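Thiamine pyrophosphokinase (PDB 2G9Z) catalyses the transfer of a pyrophosphate group from ATP to thiamine, giving thiamine diphosphate, probably as a dimer whose thiamine sites lie between the two subunits. Local coordinates at residues I289-Y294 / W303-L308; F249-G254 / F323-S328; S284-I289 / C327-V332. All blocks are in the same frame, centred on the assembly; numbering follows the deposited sequence.

Contact 1: residues I289-Y294 / W303-L308. With VNP (3-[(4-amino-2-methylpyrimidin-5-yl)methyl]-5-(2-{[hydroxy(phosphonoamino)phosphoryl]oxy}ethyl)-4-methyl-1,3-thiazol-3-I um), chain N.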
loop_
_atom_site.group_PDB
_atom_site.type_symbol
_atom_site.label_atom_id
_atom_site.label_comp_id
_atom_site.label_asym_id
_atom_site.label_seq_id
_atom_site.Cartn_x
_atom_site.Cartn_y
_atom_site.Cartn_z
ATOM N N ILE A 289 -4.774 14.947 -11.329
ATOM C CA ILE A 289 -5.388 15.777 -10.308
ATOM C C ILE A 289 -4.520 17.013 -10.108
ATOM O O ILE A 289 -3.305 16.905 -9.945
ATOM C CB ILE A 289 -5.518 14.996 -8.979
ATOM C CG1 ILE A 289 -6.558 13.884 -9.146
ATOM C CG2 ILE A 289 -5.894 15.937 -7.844
ATOM C CD1 ILE A 289 -6.812 13.077 -7.901
ATOM N N ILE A 290 -5.146 18.186 -10.142
ATOM C CA ILE A 290 -4.424 19.441 -9.966
ATOM C C ILE A 290 -4.432 19.803 -8.491
ATOM O O ILE A 290 -5.489 19.840 -7.868
ATOM C CB ILE A 290 -5.090 20.605 -10.731
ATOM C CG1 ILE A 290 -5.379 20.200 -12.175
ATOM C CG2 ILE A 290 -4.181 21.828 -10.693
ATOM C CD1 ILE A 290 -4.154 19.914 -12.988
ATOM N N LEU A 291 -3.256 20.089 -7.944
ATOM C CA LEU A 291 -3.149 20.439 -6.533
ATOM C C LEU A 291 -2.600 21.838 -6.253
ATOM O O LEU A 291 -1.770 22.366 -6.993
ATOM C CB LEU A 291 -2.257 19.424 -5.814
ATOM C CG LEU A 291 -2.644 17.941 -5.817
ATOM C CD1 LEU A 291 -1.482 17.110 -5.273
ATOM C CD2 LEU A 291 -3.892 17.737 -4.988
ATOM N N ASN A 292 -3.083 22.420 -5.163
ATOM C CA ASN A 292 -2.639 23.719 -4.679
ATOM C C ASN A 292 -2.594 23.553 -3.174
ATOM O O ASN A 292 -3.614 23.281 -2.554
ATOM C CB ASN A 292 -3.627 24.831 -5.036
ATOM C CG ASN A 292 -3.516 25.265 -6.479
ATOM O OD1 ASN A 292 -2.436 25.622 -6.952
ATOM N ND2 ASN A 292 -4.638 25.249 -7.188
ATOM N N SER A 293 -1.412 23.683 -2.583
ATOM C CA SER A 293 -1.304 23.532 -1.140
ATOM C C SER A 293 -0.726 24.771 -0.483
ATOM O O SER A 293 0.021 25.525 -1.103
ATOM C CB SER A 293 -0.440 22.318 -0.783
ATOM O OG SER A 293 0.897 22.478 -1.217
ATOM N N TYR A 294 -1.102 24.981 0.773
ATOM C CA TYR A 294 -0.616 26.107 1.563
ATOM C C TYR A 294 -0.325 25.536 2.945
ATOM O O TYR A 294 -1.246 25.151 3.664
ATOM C CB TYR A 294 -1.693 27.192 1.656
ATOM C CG TYR A 294 -2.262 27.579 0.311
ATOM C CD1 TYR A 294 -1.670 28.581 -0.464
ATOM C CD2 TYR A 294 -3.357 26.897 -0.217
ATOM C CE1 TYR A 294 -2.158 28.889 -1.738
ATOM C CE2 TYR A 294 -3.847 27.194 -1.482
ATOM C CZ TYR A 294 -3.245 28.187 -2.237
ATOM O OH TYR A 294 -3.735 28.462 -3.493
ATOM N N TRP A 303 -0.140 22.075 -9.540
ATOM C CA TRP A 303 0.722 20.914 -9.730
ATOM C C TRP A 303 -0.108 19.680 -10.085
ATOM O O TRP A 303 -0.924 19.222 -9.276
ATOM C CB TRP A 303 1.504 20.671 -8.440
ATOM C CG TRP A 303 2.749 19.871 -8.595
ATOM C CD1 TRP A 303 3.925 20.283 -9.150
ATOM C CD2 TRP A 303 2.965 18.531 -8.140
ATOM N NE1 TRP A 303 4.865 19.283 -9.062
ATOM C CE2 TRP A 303 4.301 18.196 -8.448
ATOM C CE3 TRP A 303 2.158 17.582 -7.498
ATOM C CZ2 TRP A 303 4.852 16.948 -8.135
ATOM C CZ3 TRP A 303 2.704 16.341 -7.188
ATOM C CH2 TRP A 303 4.038 16.037 -7.507
ATOM N N LYS A 304 0.112 19.147 -11.287
ATOM C CA LYS A 304 -0.620 17.975 -11.776
ATOM C C LYS A 304 0.003 16.674 -11.290
ATOM O O LYS A 304 1.187 16.416 -11.517
ATOM C CB LYS A 304 -0.646 17.960 -13.305
ATOM C CG LYS A 304 -1.197 19.217 -13.940
ATOM C CD LYS A 304 -1.075 19.161 -15.450
ATOM C CE LYS A 304 -1.465 20.486 -16.082
ATOM N NZ LYS A 304 -1.235 20.483 -17.555
ATOM N N THR A 305 -0.805 15.848 -10.637
ATOM C CA THR A 305 -0.317 14.583 -10.111
ATOM C C THR A 305 -1.100 13.373 -10.620
ATOM O O THR A 305 -2.317 13.433 -10.811
ATOM C CB THR A 305 -0.355 14.582 -8.569
ATOM O OG1 THR A 305 0.260 13.382 -8.081
ATOM C CG2 THR A 305 -1.797 14.665 -8.060
ATOM N N GLU A 306 -0.389 12.277 -10.848
ATOM C CA GLU A 306 -1.019 11.048 -11.312
ATOM C C GLU A 306 -0.015 9.907 -11.281
ATOM O O GLU A 306 1.195 10.133 -11.294
ATOM C CB GLU A 306 -1.565 11.228 -12.738
ATOM C CG GLU A 306 -0.507 11.339 -13.832
ATOM C CD GLU A 306 -1.116 11.609 -15.204
ATOM O OE1 GLU A 306 -2.128 10.963 -15.553
ATOM O OE2 GLU A 306 -0.581 12.464 -15.938
ATOM N N MET A 307 -0.514 8.679 -11.202
ATOM C CA MET A 307 0.368 7.527 -11.210
ATOM C C MET A 307 0.926 7.499 -12.630
ATOM O O MET A 307 0.231 7.887 -13.573
ATOM C CB MET A 307 -0.416 6.250 -10.881
ATOM C CG MET A 307 -0.913 6.210 -9.444
ATOM S SD MET A 307 0.415 6.374 -8.205
ATOM C CE MET A 307 0.920 4.634 -8.008
ATOM N N LEU A 308 2.173 7.061 -12.774
ATOM C CA LEU A 308 2.846 7.042 -14.074
ATOM C C LEU A 308 3.329 8.461 -14.343
ATOM O O LEU A 308 3.725 8.799 -15.454
ATOM C CB LEU A 308 1.899 6.612 -15.200
ATOM C CG LEU A 308 1.682 5.124 -15.464
ATOM C CD1 LEU A 308 2.868 4.542 -16.222
ATOM C CD2 LEU A 308 1.458 4.420 -14.145
HETATM O O2G VNP N . 13.159 11.783 3.900
HETATM P PG VNP N . 12.341 10.400 3.923
HETATM O O3G VNP N . 10.918 10.636 4.260
HETATM O O1G VNP N . 13.070 9.477 5.021
HETATM N N3B VNP N . 12.511 9.681 2.476
HETATM P PB VNP N . 13.949 9.943 1.767
HETATM O O2B VNP N . 14.062 9.051 0.592
HETATM O O1B VNP N . 14.995 9.844 2.808
HETATM O O1 VNP N . 13.873 11.475 1.274
HETATM C C7 VNP N . 12.912 11.971 0.335
HETATM C C12 VNP N . 13.573 13.154 -0.373
HETATM C C11 VNP N . 12.702 13.965 -1.338
HETATM C C10 VNP N . 11.705 14.938 -0.704
HETATM C CM4 VNP N . 11.960 15.624 0.640
HETATM S S1 VNP N . 11.594 13.055 -2.465
HETATM C C9 VNP N . 10.420 14.351 -2.489
HETATM N N5 VNP N . 10.586 15.120 -1.411
HETATM C C7A VNP N . 9.557 16.068 -0.953
HETATM C C5A VNP N . 8.662 16.598 -2.076
HETATM C C6A VNP N . 7.306 16.315 -1.968
HETATM N N1A VNP N . 6.437 16.802 -2.834
HETATM C C2A VNP N . 6.837 17.584 -3.846
HETATM C CM2 VNP N . 5.800 18.163 -4.810
HETATM N N3A VNP N . 8.136 17.878 -3.997
HETATM C C4A VNP N . 9.053 17.405 -3.140
HETATM N N4A VNP N . 10.332 17.725 -3.324
#

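Contact 2: residues F249-G254 / F323-S328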
loop_
_atom_site.group_PDB
_atom_site.type_symbol
_atom_site.label_atom_id
_atom_site.label_comp_id
_atom_site.label_asym_id
_atom_site.label_seq_id
_atom_site.Cartn_x
_atom_site.Cartn_y
_atom_site.Cartn_z
ATOM N N PHE A 249 -6.405 9.280 4.903
ATOM C CA PHE A 249 -7.760 9.767 4.699
ATOM C C PHE A 249 -7.899 10.381 3.328
ATOM O O PHE A 249 -6.930 10.493 2.568
ATOM C CB PHE A 249 -8.136 10.797 5.776
ATOM C CG PHE A 249 -7.122 11.886 5.963
ATOM C CD1 PHE A 249 -5.967 11.661 6.707
ATOM C CD2 PHE A 249 -7.305 13.134 5.371
ATOM C CE1 PHE A 249 -5.008 12.667 6.856
ATOM C CE2 PHE A 249 -6.357 14.142 5.514
ATOM C CZ PHE A 249 -5.206 13.908 6.256
ATOM N N LEU A 250 -9.114 10.800 3.013
ATOM C CA LEU A 250 -9.373 11.360 1.708
ATOM C C LEU A 250 -9.555 12.864 1.717
ATOM O O LEU A 250 -10.262 13.414 2.558
ATOM C CB LEU A 250 -10.616 10.691 1.111
ATOM C CG LEU A 250 -10.829 10.770 -0.402
ATOM C CD1 LEU A 250 -9.727 9.998 -1.108
ATOM C CD2 LEU A 250 -12.193 10.187 -0.763
ATOM N N LEU A 251 -8.882 13.526 0.789
ATOM C CA LEU A 251 -9.023 14.960 0.627
ATOM C C LEU A 251 -10.143 15.011 -0.404
ATOM O O LEU A 251 -10.140 14.236 -1.360
ATOM C CB LEU A 251 -7.740 15.576 0.066
ATOM C CG LEU A 251 -6.535 15.581 1.009
ATOM C CD1 LEU A 251 -5.324 16.134 0.282
ATOM C CD2 LEU A 251 -6.852 16.429 2.236
ATOM N N LYS A 252 -11.110 15.897 -0.208
ATOM C CA LYS A 252 -12.230 15.972 -1.134
ATOM C C LYS A 252 -12.077 17.037 -2.204
ATOM O O LYS A 252 -11.524 18.106 -1.955
ATOM C CB LYS A 252 -13.529 16.226 -0.368
ATOM C CG LYS A 252 -13.864 15.184 0.694
ATOM C CD LYS A 252 -15.299 15.359 1.156
ATOM C CE LYS A 252 -15.733 14.251 2.110
ATOM N NZ LYS A 252 -17.227 14.195 2.202
ATOM N N LYS A 253 -12.575 16.729 -3.399
ATOM C CA LYS A 253 -12.543 17.665 -4.516
ATOM C C LYS A 253 -12.885 19.047 -3.970
ATOM O O LYS A 253 -13.894 19.215 -3.284
ATOM C CB LYS A 253 -13.586 17.260 -5.559
ATOM C CG LYS A 253 -13.708 18.206 -6.743
ATOM C CD LYS A 253 -14.727 17.662 -7.737
ATOM C CE LYS A 253 -14.795 18.501 -8.998
ATOM N NZ LYS A 253 -15.829 17.966 -9.927
ATOM N N GLY A 254 -12.044 20.027 -4.276
ATOM C CA GLY A 254 -12.280 21.373 -3.786
ATOM C C GLY A 254 -11.239 21.758 -2.748
ATOM O O GLY A 254 -10.141 21.208 -2.727
ATOM N N PHE A 323 -3.112 23.227 7.606
ATOM C CA PHE A 323 -2.661 23.539 6.259
ATOM C C PHE A 323 -3.830 23.390 5.298
ATOM O O PHE A 323 -4.873 22.831 5.647
ATOM C CB PHE A 323 -1.509 22.619 5.834
ATOM C CG PHE A 323 -1.861 21.151 5.819
ATOM C CD1 PHE A 323 -1.739 20.376 6.974
ATOM C CD2 PHE A 323 -2.301 20.540 4.641
ATOM C CE1 PHE A 323 -2.051 19.005 6.961
ATOM C CE2 PHE A 323 -2.613 19.176 4.611
ATOM C CZ PHE A 323 -2.489 18.405 5.774
ATOM N N ILE A 324 -3.655 23.882 4.081
ATOM C CA ILE A 324 -4.713 23.801 3.095
ATOM C C ILE A 324 -4.310 23.082 1.816
ATOM O O ILE A 324 -3.217 23.284 1.291
ATOM C CB ILE A 324 -5.196 25.209 2.706
ATOM C CG1 ILE A 324 -5.864 25.878 3.911
ATOM C CG2 ILE A 324 -6.140 25.131 1.503
ATOM C CD1 ILE A 324 -6.197 27.336 3.689
ATOM N N VAL A 325 -5.197 22.228 1.323
ATOM C CA VAL A 325 -4.943 21.558 0.056
ATOM C C VAL A 325 -6.195 21.661 -0.789
ATOM O O VAL A 325 -7.292 21.302 -0.347
ATOM C CB VAL A 325 -4.591 20.064 0.204
ATOM C CG1 VAL A 325 -4.412 19.442 -1.190
ATOM C CG2 VAL A 325 -3.317 19.903 1.018
ATOM N N GLU A 326 -6.034 22.186 -1.994
ATOM C CA GLU A 326 -7.149 22.283 -2.920
ATOM C C GLU A 326 -6.844 21.236 -3.981
ATOM O O GLU A 326 -5.708 21.123 -4.431
ATOM C CB GLU A 326 -7.219 23.674 -3.544
ATOM C CG GLU A 326 -8.302 23.811 -4.598
ATOM C CD GLU A 326 -8.514 25.249 -5.025
ATOM O OE1 GLU A 326 -7.508 25.967 -5.210
ATOM O OE2 GLU A 326 -9.683 25.658 -5.183
ATOM N N CYS A 327 -7.845 20.458 -4.369
ATOM C CA CYS A 327 -7.624 19.416 -5.365
ATOM C C CYS A 327 -8.758 19.364 -6.377
ATOM O O CYS A 327 -9.917 19.550 -6.021
ATOM C CB CYS A 327 -7.485 18.063 -4.668
ATOM S SG CYS A 327 -8.919 17.591 -3.672
ATOM N N SER A 328 -8.420 19.101 -7.636
ATOM C CA SER A 328 -9.423 19.038 -8.698
ATOM C C SER A 328 -10.326 17.809 -8.619
ATOM O O SER A 328 -11.318 17.720 -9.339
ATOM C CB SER A 328 -8.743 19.068 -10.065
ATOM O OG SER A 328 -7.858 17.978 -10.205
#

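Contact 3: residues S284-I289 / C327-V332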
loop_
_atom_site.group_PDB
_atom_site.type_symbol
_atom_site.label_atom_id
_atom_site.label_comp_id
_atom_site.label_asym_id
_atom_site.label_seq_id
_atom_site.Cartn_x
_atom_site.Cartn_y
_atom_site.Cartn_z
ATOM N N SER A 284 -6.973 7.095 -7.647
ATOM C CA SER A 284 -8.281 6.867 -8.269
ATOM C C SER A 284 -8.195 6.787 -9.793
ATOM O O SER A 284 -7.120 6.897 -10.372
ATOM C CB SER A 284 -9.251 7.986 -7.895
ATOM O OG SER A 284 -8.955 9.164 -8.621
ATOM N N ASN A 285 -9.349 6.613 -10.434
ATOM C CA ASN A 285 -9.426 6.513 -11.886
ATOM C C ASN A 285 -9.634 7.888 -12.521
ATOM O O ASN A 285 -9.957 7.996 -13.704
ATOM C CB ASN A 285 -10.568 5.568 -12.283
ATOM C CG ASN A 285 -11.938 6.147 -11.984
ATOM O OD1 ASN A 285 -12.090 6.996 -11.106
ATOM N ND2 ASN A 285 -12.949 5.674 -12.705
ATOM N N LYS A 286 -9.459 8.935 -11.723
ATOM C CA LYS A 286 -9.601 10.303 -12.206
ATOM C C LYS A 286 -8.210 10.925 -12.225
ATOM O O LYS A 286 -7.664 11.280 -11.178
ATOM C CB LYS A 286 -10.522 11.102 -11.282
ATOM C CG LYS A 286 -11.952 10.580 -11.223
ATOM C CD LYS A 286 -12.628 10.660 -12.585
ATOM C CE LYS A 286 -14.081 10.209 -12.521
ATOM N NZ LYS A 286 -14.217 8.781 -12.120
ATOM N N THR A 287 -7.636 11.048 -13.417
ATOM C CA THR A 287 -6.294 11.604 -13.558
ATOM C C THR A 287 -6.178 12.522 -14.773
ATOM O O THR A 287 -6.838 12.309 -15.789
ATOM C CB THR A 287 -5.257 10.478 -13.715
ATOM O OG1 THR A 287 -5.293 9.981 -15.058
ATOM C CG2 THR A 287 -5.582 9.330 -12.773
ATOM N N PRO A 288 -5.342 13.568 -14.675
ATOM C CA PRO A 288 -4.539 13.901 -13.496
ATOM C C PRO A 288 -5.311 14.796 -12.532
ATOM O O PRO A 288 -6.363 15.339 -12.875
ATOM C CB PRO A 288 -3.338 14.616 -14.093
ATOM C CG PRO A 288 -3.954 15.364 -15.219
ATOM C CD PRO A 288 -4.876 14.334 -15.846
ATOM N N ILE A 289 -4.774 14.947 -11.329
ATOM C CA ILE A 289 -5.388 15.777 -10.308
ATOM C C ILE A 289 -4.520 17.013 -10.108
ATOM O O ILE A 289 -3.305 16.905 -9.945
ATOM C CB ILE A 289 -5.518 14.996 -8.979
ATOM C CG1 ILE A 289 -6.558 13.884 -9.146
ATOM C CG2 ILE A 289 -5.894 15.937 -7.844
ATOM C CD1 ILE A 289 -6.812 13.077 -7.901
ATOM N N CYS A 327 -7.845 20.458 -4.369
ATOM C CA CYS A 327 -7.624 19.416 -5.365
ATOM C C CYS A 327 -8.758 19.364 -6.377
ATOM O O CYS A 327 -9.917 19.550 -6.021
ATOM C CB CYS A 327 -7.485 18.063 -4.668
ATOM S SG CYS A 327 -8.919 17.591 -3.672
ATOM N N SER A 328 -8.420 19.101 -7.636
ATOM C CA SER A 328 -9.423 19.038 -8.698
ATOM C C SER A 328 -10.326 17.809 -8.619
ATOM O O SER A 328 -11.318 17.720 -9.339
ATOM C CB SER A 328 -8.743 19.068 -10.065
ATOM O OG SER A 328 -7.858 17.978 -10.205
ATOM N N ASP A 329 -9.972 16.869 -7.748
ATOM C CA ASP A 329 -10.730 15.629 -7.554
ATOM C C ASP A 329 -10.259 14.978 -6.268
ATOM O O ASP A 329 -9.173 15.296 -5.770
ATOM C CB ASP A 329 -10.492 14.655 -8.710
ATOM C CG ASP A 329 -11.658 14.593 -9.665
ATOM O OD1 ASP A 329 -12.785 14.324 -9.202
ATOM O OD2 ASP A 329 -11.446 14.807 -10.876
ATOM N N ASP A 330 -11.061 14.064 -5.732
ATOM C CA ASP A 330 -10.692 13.390 -4.495
ATOM C C ASP A 330 -9.290 12.805 -4.621
ATOM O O ASP A 330 -8.898 12.317 -5.683
ATOM C CB ASP A 330 -11.667 12.252 -4.162
ATOM C CG ASP A 330 -13.062 12.745 -3.791
ATOM O OD1 ASP A 330 -13.244 13.960 -3.546
ATOM O OD2 ASP A 330 -13.981 11.900 -3.731
ATOM N N ILE A 331 -8.535 12.865 -3.534
ATOM C CA ILE A 331 -7.195 12.310 -3.530
ATOM C C ILE A 331 -6.829 11.900 -2.115
ATOM O O ILE A 331 -7.190 12.564 -1.140
ATOM C CB ILE A 331 -6.154 13.320 -4.091
ATOM C CG1 ILE A 331 -4.773 12.650 -4.191
ATOM C CG2 ILE A 331 -6.099 14.561 -3.210
ATOM C CD1 ILE A 331 -3.708 13.514 -4.900
ATOM N N VAL A 332 -6.120 10.788 -2.013
ATOM C CA VAL A 332 -5.695 10.254 -0.730
ATOM C C VAL A 332 -4.514 11.013 -0.137
ATOM O O VAL A 332 -3.603 11.419 -0.853
ATOM C CB VAL A 332 -5.265 8.774 -0.867
ATOM C CG1 VAL A 332 -4.581 8.302 0.407
ATOM C CG2 VAL A 332 -6.478 7.909 -1.182
HETATM O O HOH W 1 -10.449 11.133 -7.641
HETATM O O HOH W 2 -8.761 16.037 -11.591
#

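Contact 1: residues I289-Y294 / W303-L308
An antiparallel strand pair at the edge of the five-stranded sheet, both strands belonging to the vitamin B1 binding region, joins Ile289-Leu291 to Trp303-Thr305 and carries Trp303 of the thiamine pocket. Four backbone hydrogen bonds tie it together. Ile289 and Thr305 form one hydrogen-bonded pair: Ile289 N reaches Thr305 O at 2.9 Å, nearly straight (175° at the hydrogen) and in the carbonyl plane, while Thr305 N returns to Ile289 O. Leu291 and Trp303 form the second; the donor Leu291 N stands above the plane of the Trp303 carbonyl, 2.8 Å from its O. Between them the non-hydrogen-bonded pair Ile290 and Lys304 runs its side chains alongside each other on the opposite face from Trp303.

On the ligand side, Leu291 slants across Thr305, its CD1 resting 3.7 Å from Thr305 CG2. With Thr305 OG1 anti to the backbone N (chi1 -174°) and bonded to Gln310 O, CG2 is the branch left facing Leu291. Leu291 CD1 also comes up at the edge of the Trp303 indole, near the ring plane and 4.3 Å from CE3. Trp303 CG is likewise anti to its backbone N (chi1 -159°), and the indole extends toward the bound thiamine imidodiphosphate, an analogue of thiamine diphosphate. Arg216 NH1 of the second subunit also bonds to the ligand, probably at its imidodiphosphate end. At the other end, the pyrimidine methyl CM2 sits over one indole face, displaced toward the rim of the benzene ring, 3.7 Å from Trp303 CZ2.

Contact 2: residues F249-G254 / F323-S328
Cys327 O receives the shortest hydrogen bond here, from Gly254 N at 2.8 Å; it is almost straight (174° at the hydrogen) and lies in the carbonyl plane. Cys327 N answers with a bond to Gly254 O, whose donor is tilted 27° from that carbonyl's plane, and together they make an antiparallel hydrogen-bonded pair. Glu326 CA adds a CH...O contact to Gly254 O at 3.2 Å.

Cys327 SG lies between its backbone N and carbonyl carbon (chi1 59°), 3.2 Å from Lys252 O. Asn256 ND2 donates to the same Lys252 oxygen. Deeper in, Leu251 and Val325 cross at about a right angle, with Leu251 CD1 3.7 Å from Val325 CG1. At the outer margin the extended chain of Lys253 passes alongside the Ser328 carbonyl, CG 3.6 Å from Ser328 O.

Residues 252 and 253 form the short link by which the chain leaves strand 246-251 of the ten-stranded sheet and enters strand 254-259 of the five-stranded one. Leu251, at the end of strand 246-251, packs on Ile331 and Met333 of its own sheet and on Val325 of the other, while strand 322-327 runs between strands 254-259 and 289-294.

Contact 3: residues S284-I289 / C327-V332
With CG1 anti to the carbonyl carbon (chi1 -69°) and the chain extended beyond it (chi2 -178°), Ile289 sends CD1 past the backbone of Asp329 and Asp330 to within 3.9 Å of Ile331 CB. Its other branch, CG2, lies 4.1 Å from Cys327 CB, so the two arms of one isoleucine span the turn between strands 322-327 and 331-336. Asp329 crosses Ile289 at about a right angle, its CB against CG1.

No direct hydrogen bond joins the segments; two waters do. One donates to Pro288 O at 2.8 Å and to Asp329 OD2, and is also hydrogen-bonded to Ser328 OG at 2.6 Å. Ser328 OG is engaged by Ile290 N as well, so the hydroxyl ties the turn to the start of strand 289-294. The second water donates to Asp330 O at 2.8 Å and bonds to Ser284 OG. That hydroxyl accepts from Lys286 N at 3.2 Å, closing an ST turn. A cis peptide bond precedes Pro288 just ahead of the strand.

The 284-289 loop links strand 277-281 of the ten-stranded sheet to strand 289-294 of the five-stranded one. Ser284 packs on Tyr228 of helix 217-233, Asn285 meets Glu306 of the second subunit, and Asp330 bridges to Asn231 on that helix and to Lys253 beside strand 246-251.

Overall arrangement
The three contacts cluster on one side of the chain's centre, with centres 8 to 10 Å apart. Along the sequence 249-254 comes first, then 284-289, 289-294 and 303-308, with 323-328 and 327-332 last, so contact 1 falls within the spans closed by the other two. Strands 289-294 and 322-327 are neighbours in the five-stranded sheet and join contacts 1 and 2; strands 246-251 and 331-336, neighbours in the ten-stranded sheet, join contacts 2 and 3. Ile289 is common to contacts 1 and 3, and Cys327 and Ser328 to contacts 2 and 3. The cluster thus connects the two sheets close to the thiamine pocket, which it reaches through Trp303, and contacts 1 and 3 also meet the second subunit.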